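Local coordinates for protein MgGH51 (Meripilus giganteus, PDB 6ZPV) that hydrolyses terminal alpha-L-arabinofuranosidic bonds as a fungal GH51 arabinofuranosidase, probably releasing arabinose from plant polysaccharides, at residues H400-P405 with T489-D494; A214-E219 with V503-S508. All coordinates share one frame; numbering follows the deposited sequence.

Interaction 1: H400-P405 with T489-D494; sequences HVYQTP and TQWTPD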
loop_
_atom_site.group_PDB
_atom_site.type_symbol
_atom_site.label_atom_id
_atom_site.label_comp_id
_atom_site.label_asym_id
_atom_site.label_seq_id
_atom_site.Cartn_x
_atom_site.Cartn_y
_atom_site.Cartn_z
ATOM N N HIS A 400 -10.863 -13.143 -4.347
ATOM C CA HIS A 400 -10.569 -11.930 -5.126
ATOM C C HIS A 400 -11.568 -11.803 -6.264
ATOM O O HIS A 400 -11.838 -12.797 -6.926
ATOM C CB HIS A 400 -9.155 -11.995 -5.748
ATOM C CG HIS A 400 -8.055 -12.126 -4.744
ATOM N ND1 HIS A 400 -6.748 -12.361 -5.137
ATOM C CD2 HIS A 400 -8.048 -12.055 -3.395
ATOM C CE1 HIS A 400 -6.009 -12.435 -4.045
ATOM N NE2 HIS A 400 -6.750 -12.255 -2.965
ATOM N N VAL A 401 -12.029 -10.596 -6.558
ATOM C CA VAL A 401 -12.864 -10.383 -7.770
ATOM C C VAL A 401 -12.638 -8.983 -8.347
ATOM O O VAL A 401 -12.777 -7.977 -7.631
ATOM C CB VAL A 401 -14.352 -10.677 -7.511
ATOM C CG1 VAL A 401 -14.988 -9.763 -6.470
ATOM C CG2 VAL A 401 -15.114 -10.633 -8.824
ATOM N N TYR A 402 -12.383 -8.943 -9.631
ATOM C CA TYR A 402 -12.355 -7.727 -10.457
ATOM C C TYR A 402 -13.437 -7.850 -11.493
ATOM O O TYR A 402 -13.502 -8.844 -12.229
ATOM C CB TYR A 402 -10.978 -7.555 -11.082
ATOM C CG TYR A 402 -9.887 -7.372 -10.054
ATOM C CD1 TYR A 402 -9.728 -6.182 -9.384
ATOM C CD2 TYR A 402 -9.052 -8.414 -9.741
ATOM C CE1 TYR A 402 -8.752 -6.035 -8.415
ATOM C CE2 TYR A 402 -8.091 -8.266 -8.763
ATOM C CZ TYR A 402 -7.930 -7.083 -8.083
ATOM O OH TYR A 402 -6.940 -6.869 -7.146
ATOM N N GLN A 403 -14.339 -6.859 -11.556
ATOM C CA GLN A 403 -15.578 -7.015 -12.354
ATOM C C GLN A 403 -16.108 -5.653 -12.765
ATOM O O GLN A 403 -15.485 -4.597 -12.503
ATOM C CB GLN A 403 -16.573 -7.904 -11.604
ATOM C CG GLN A 403 -16.737 -9.303 -12.151
ATOM C CD GLN A 403 -17.291 -9.387 -13.559
ATOM O OE1 GLN A 403 -17.775 -8.381 -14.090
ATOM N NE2 GLN A 403 -17.208 -10.560 -14.190
ATOM N N THR A 404 -17.275 -5.618 -13.402
ATOM C CA THR A 404 -17.909 -4.369 -13.791
ATOM C C THR A 404 -18.673 -3.784 -12.608
ATOM O O THR A 404 -19.091 -4.500 -11.685
ATOM C CB THR A 404 -18.900 -4.615 -14.918
ATOM O OG1 THR A 404 -19.998 -5.369 -14.435
ATOM C CG2 THR A 404 -18.318 -5.234 -16.175
ATOM N N PRO A 405 -18.950 -2.458 -12.652
ATOM C CA PRO A 405 -19.821 -1.896 -11.606
ATOM C C PRO A 405 -21.145 -2.632 -11.440
ATOM O O PRO A 405 -21.639 -2.842 -10.326
ATOM C CB PRO A 405 -19.987 -0.418 -12.063
ATOM C CG PRO A 405 -18.732 -0.149 -12.845
ATOM C CD PRO A 405 -18.429 -1.440 -13.596
ATOM N N THR A 489 2.193 4.003 -13.670
ATOM C CA THR A 489 1.032 3.149 -13.436
ATOM C C THR A 489 1.080 1.847 -14.234
ATOM O O THR A 489 1.293 1.909 -15.460
ATOM C CB THR A 489 -0.229 3.939 -13.781
ATOM O OG1 THR A 489 -0.363 5.044 -12.862
ATOM C CG2 THR A 489 -1.460 3.074 -13.687
ATOM N N GLN A 490 0.896 0.737 -13.549
ATOM C CA GLN A 490 0.767 -0.593 -14.158
ATOM C C GLN A 490 -0.654 -1.184 -14.082
ATOM O O GLN A 490 -0.925 -2.126 -14.790
ATOM C CB GLN A 490 1.782 -1.569 -13.612
ATOM C CG GLN A 490 3.236 -1.108 -13.757
ATOM C CD GLN A 490 3.699 -0.075 -12.762
ATOM O OE1 GLN A 490 3.461 -0.290 -11.577
ATOM N NE2 GLN A 490 4.360 0.994 -13.250
ATOM N N TRP A 491 -1.514 -0.591 -13.285
ATOM C CA TRP A 491 -2.885 -1.106 -13.095
ATOM C C TRP A 491 -3.813 0.051 -12.711
ATOM O O TRP A 491 -3.375 0.857 -11.867
ATOM C CB TRP A 491 -2.928 -2.154 -12.006
ATOM C CG TRP A 491 -4.240 -2.812 -11.741
ATOM C CD1 TRP A 491 -5.318 -2.305 -11.102
ATOM C CD2 TRP A 491 -4.650 -4.123 -12.186
ATOM N NE1 TRP A 491 -6.325 -3.214 -11.016
ATOM C CE2 TRP A 491 -5.945 -4.344 -11.695
ATOM C CE3 TRP A 491 -4.084 -5.091 -13.024
ATOM C CZ2 TRP A 491 -6.651 -5.543 -11.912
ATOM C CZ3 TRP A 491 -4.753 -6.290 -13.262
ATOM C CH2 TRP A 491 -6.030 -6.470 -12.713
ATOM N N THR A 492 -5.004 0.118 -13.273
ATOM C CA THR A 492 -6.059 1.033 -12.842
ATOM C C THR A 492 -7.335 0.216 -12.741
ATOM O O THR A 492 -7.476 -0.831 -13.367
ATOM C CB THR A 492 -6.247 2.182 -13.828
ATOM O OG1 THR A 492 -6.780 1.685 -15.076
ATOM C CG2 THR A 492 -4.952 2.930 -14.103
ATOM N N PRO A 493 -8.364 0.730 -12.058
ATOM C CA PRO A 493 -8.323 1.890 -11.177
ATOM C C PRO A 493 -7.723 1.545 -9.803
ATOM O O PRO A 493 -7.613 0.387 -9.427
ATOM C CB PRO A 493 -9.815 2.231 -11.040
ATOM C CG PRO A 493 -10.488 0.897 -11.041
ATOM C CD PRO A 493 -9.668 0.086 -12.038
ATOM N N ASP A 494 -7.330 2.589 -9.085
ATOM C CA ASP A 494 -6.687 2.482 -7.771
ATOM C C ASP A 494 -7.384 3.347 -6.732
ATOM O O ASP A 494 -7.973 4.377 -7.103
ATOM C CB ASP A 494 -5.210 2.857 -7.926
ATOM C CG ASP A 494 -4.537 2.037 -8.987
ATOM O OD1 ASP A 494 -4.311 0.848 -8.783
ATOM O OD2 ASP A 494 -4.291 2.643 -10.129
#

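Interaction 2: A214-E219 with V503-S508; sequences AETLAE and VIKSTS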
loop_
_atom_site.group_PDB
_atom_site.type_symbol
_atom_site.label_atom_id
_atom_site.label_comp_id
_atom_site.label_asym_id
_atom_site.label_seq_id
_atom_site.Cartn_x
_atom_site.Cartn_y
_atom_site.Cartn_z
ATOM N N ALA A 214 0.347 8.454 4.216
ATOM C CA ALA A 214 0.111 7.701 5.448
ATOM C C ALA A 214 -1.153 8.243 6.140
ATOM O O ALA A 214 -1.958 7.471 6.645
ATOM C CB ALA A 214 1.315 7.805 6.364
ATOM N N GLU A 215 -1.268 9.561 6.235
ATOM C CA GLU A 215 -2.442 10.171 6.892
ATOM C C GLU A 215 -3.729 9.836 6.166
ATOM O O GLU A 215 -4.799 9.655 6.780
ATOM C CB GLU A 215 -2.262 11.655 6.953
ATOM C CG GLU A 215 -1.166 12.144 7.890
ATOM C CD GLU A 215 -0.727 13.589 7.729
ATOM O OE1 GLU A 215 -1.307 14.277 6.833
ATOM O OE2 GLU A 215 0.259 14.005 8.388
ATOM N N THR A 216 -3.687 9.789 4.826
ATOM C CA THR A 216 -4.859 9.430 4.009
ATOM C C THR A 216 -5.279 7.995 4.301
ATOM O O THR A 216 -6.503 7.717 4.412
ATOM C CB THR A 216 -4.599 9.665 2.531
ATOM O OG1 THR A 216 -4.246 11.014 2.262
ATOM C CG2 THR A 216 -5.772 9.289 1.649
ATOM N N LEU A 217 -4.339 7.067 4.390
ATOM C CA LEU A 217 -4.689 5.694 4.729
ATOM C C LEU A 217 -5.305 5.664 6.102
ATOM O O LEU A 217 -6.332 4.980 6.307
ATOM C CB LEU A 217 -3.426 4.817 4.660
ATOM C CG LEU A 217 -2.797 4.713 3.268
ATOM C CD1 LEU A 217 -1.661 3.683 3.298
ATOM C CD2 LEU A 217 -3.772 4.484 2.166
ATOM N N ALA A 218 -4.729 6.345 7.073
ATOM C CA ALA A 218 -5.323 6.347 8.408
ATOM C C ALA A 218 -6.711 6.992 8.419
ATOM O O ALA A 218 -7.608 6.506 9.150
ATOM C CB ALA A 218 -4.384 7.012 9.383
ATOM N N GLU A 219 -6.962 7.966 7.562
ATOM C CA GLU A 219 -8.274 8.673 7.447
ATOM C C GLU A 219 -9.420 7.760 7.158
ATOM O O GLU A 219 -10.559 8.015 7.560
ATOM C CB GLU A 219 -8.171 9.757 6.307
ATOM C CG GLU A 219 -9.386 10.519 5.949
ATOM C CD GLU A 219 -9.140 11.477 4.827
ATOM O OE1 GLU A 219 -7.971 11.919 4.645
ATOM O OE2 GLU A 219 -10.210 11.777 4.201
ATOM N N VAL A 503 -2.078 14.350 -3.183
ATOM C CA VAL A 503 -2.857 13.116 -3.126
ATOM C C VAL A 503 -4.277 13.381 -3.706
ATOM O O VAL A 503 -4.815 14.472 -3.533
ATOM C CB VAL A 503 -2.953 12.596 -1.702
ATOM C CG1 VAL A 503 -3.924 11.486 -1.498
ATOM C CG2 VAL A 503 -1.600 12.226 -1.144
ATOM N N ILE A 504 -4.815 12.378 -4.370
ATOM C CA ILE A 504 -6.158 12.369 -4.950
ATOM C C ILE A 504 -6.934 11.240 -4.278
ATOM O O ILE A 504 -6.567 10.053 -4.443
ATOM C CB ILE A 504 -6.095 12.152 -6.477
ATOM C CG1 ILE A 504 -5.291 13.243 -7.172
ATOM C CG2 ILE A 504 -7.501 12.164 -7.045
ATOM C CD1 ILE A 504 -4.341 12.804 -8.091
ATOM N N LYS A 505 -8.001 11.580 -3.584
ATOM C CA LYS A 505 -8.869 10.601 -2.918
ATOM C C LYS A 505 -9.995 10.275 -3.891
ATOM O O LYS A 505 -10.784 11.134 -4.259
ATOM C CB LYS A 505 -9.421 11.216 -1.622
ATOM C CG LYS A 505 -8.357 11.515 -0.584
ATOM C CD LYS A 505 -8.766 12.320 0.545
ATOM C CE LYS A 505 -7.507 12.872 1.229
ATOM N NZ LYS A 505 -7.843 13.616 2.458
ATOM N N SER A 506 -10.082 9.021 -4.305
ATOM C CA SER A 506 -11.056 8.591 -5.332
ATOM C C SER A 506 -12.487 8.536 -4.769
ATOM O O SER A 506 -12.727 8.456 -3.564
ATOM C CB SER A 506 -10.683 7.263 -5.892
ATOM O OG SER A 506 -10.915 6.183 -4.980
ATOM N N THR A 507 -13.437 8.408 -5.703
ATOM C CA THR A 507 -14.819 8.062 -5.319
ATOM C C THR A 507 -14.881 6.768 -4.475
ATOM O O THR A 507 -15.544 6.733 -3.444
ATOM C CB THR A 507 -15.682 7.925 -6.585
ATOM O OG1 THR A 507 -15.047 6.944 -7.422
ATOM C CG2 THR A 507 -15.843 9.238 -7.352
ATOM N N SER A 508 -14.130 5.762 -4.927
ATOM C CA SER A 508 -14.085 4.501 -4.200
ATOM C C SER A 508 -13.454 4.649 -2.812
ATOM O O SER A 508 -13.899 3.961 -1.897
ATOM C CB SER A 508 -13.367 3.429 -5.047
ATOM O OG SER A 508 -14.157 3.098 -6.170
HETATM O O HOH W 1 -4.948 13.308 3.579
#

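Interaction 1: H400-P405 with T489-D494
Trp491 turns the edge of its benzo ring onto a face of Tyr402, and this single T-shaped (edge-to-face) stack carries the contact. The leading atom is Trp491 CZ2, which stands over the centre of the phenol ring, 4.0 Å from Tyr402 CD1 and 4.1 Å from Tyr402 CE1. The two planes are inclined at 65°, with the ring centroids 5.3 Å apart, so the stack is clearly tilted away from perpendicular. In this geometry the slightly positive C-H rim of the indole meets the electron-rich phenol face. Large side chains suit the place because the backbones stay far apart: Tyr402 CA and Pro493 CA, the nearest pair, are 10.5 Å from each other, and the two rings must span the interval. On Trp491, CG lies anti to the backbone N (chi1 -177°), which carries the indole outward from its loop toward the strand. Tyrosine serves the other position because its ring offers a face while the hydroxyl remains available: Tyr402 OH hydrogen-bonds to Glu429 of the adjacent strand 424-432 and to a glycerol probably from the crystallisation liquor. Two residues earlier on the strand, His400 ND1 hydrogen-bonds to Glu351. Just past the tyrosine, Gln403 OE1 accepts the backbone Thr404 N at 2.9 Å, and the Thr404 side chain then acts as N-cap of helix 405-410, fixing the turn out of the strand. Strand 396-403 is the sixth of eight parallel strands in the (beta/alpha)8 barrel, and clan GH-A enzymes carry their catalytic glutamates after strand 4 and at the end of strand 7. The bonds of His400 to Glu351 and of Tyr402 to Glu429, at these places, probably set the ring pair in the wall of the active-site pocket, completed by a loop beyond strand 8.

Interaction 2: A214-E219 with V503-S508
Lys505 NZ donates to Glu219 OE1 at 2.8 Å, a salt bridge in which the carboxylate receives the ammonium on its syn lone pair, the side facing OE2. The two side chains approach from opposite directions: both are extended beyond CG, which lets them meet across helix and strand axes that pass 10.3 Å apart. Glu219 OE2 forms a second salt bridge with Lys513 of helix 507-517, so the carboxylate is held between two lysines, which probably stabilises its negative charge. A water joins the polar group, accepting from Lys505 NZ at 3.1 Å and donating to Thr216 OG1 at 2.7 Å. Beside the backbone N (chi1 -58°), this hydroxyl also bonds to Asp212 O, one turn back in the helix. Outward from these bonds the contact is van der Waals packing. Thr216 CG2 lies 4.0 Å from Lys505 CE, the threonine crossing the lysine's methylene chain, while Val503 CG1 meets Thr216 OG1 tip to tip at 3.8 Å. Thr216 and Glu219 also rest on Phe509, and Lys505 touches Phe510. A methionine in place of Lys505 would probably leave Glu219 OE1 without its charged mate and the water without its donor, even if some contact with Thr216 persisted. Helix 211-219 and strand 503-505 run nearly parallel, at 16°, and are joined by one charged bond, one water and a thin layer of methyl and methylene groups, chemistry that suits a partly buried boundary better than a fully apolar core.

In the fold
Neither contact is deep core: interaction 1 is a surface contact of two partly exposed aromatics, whereas interaction 2 is partly buried and covers about twice the area, with Thr216 buried. Their chemistry differs accordingly, a ring stack beside a probable substrate pocket against a charged and water-bridged join at the barrel's flank. Interaction 1 is nested inside the chain loop closed by interaction 2, and both tie the segment that follows the last barrel strand back to the barrel region. Loop 489-494 leads into strand 496-498, which pairs with strand 503-505. The centres lie about 17 Å apart, and the sites meet through packing of Asp494 against Ser506.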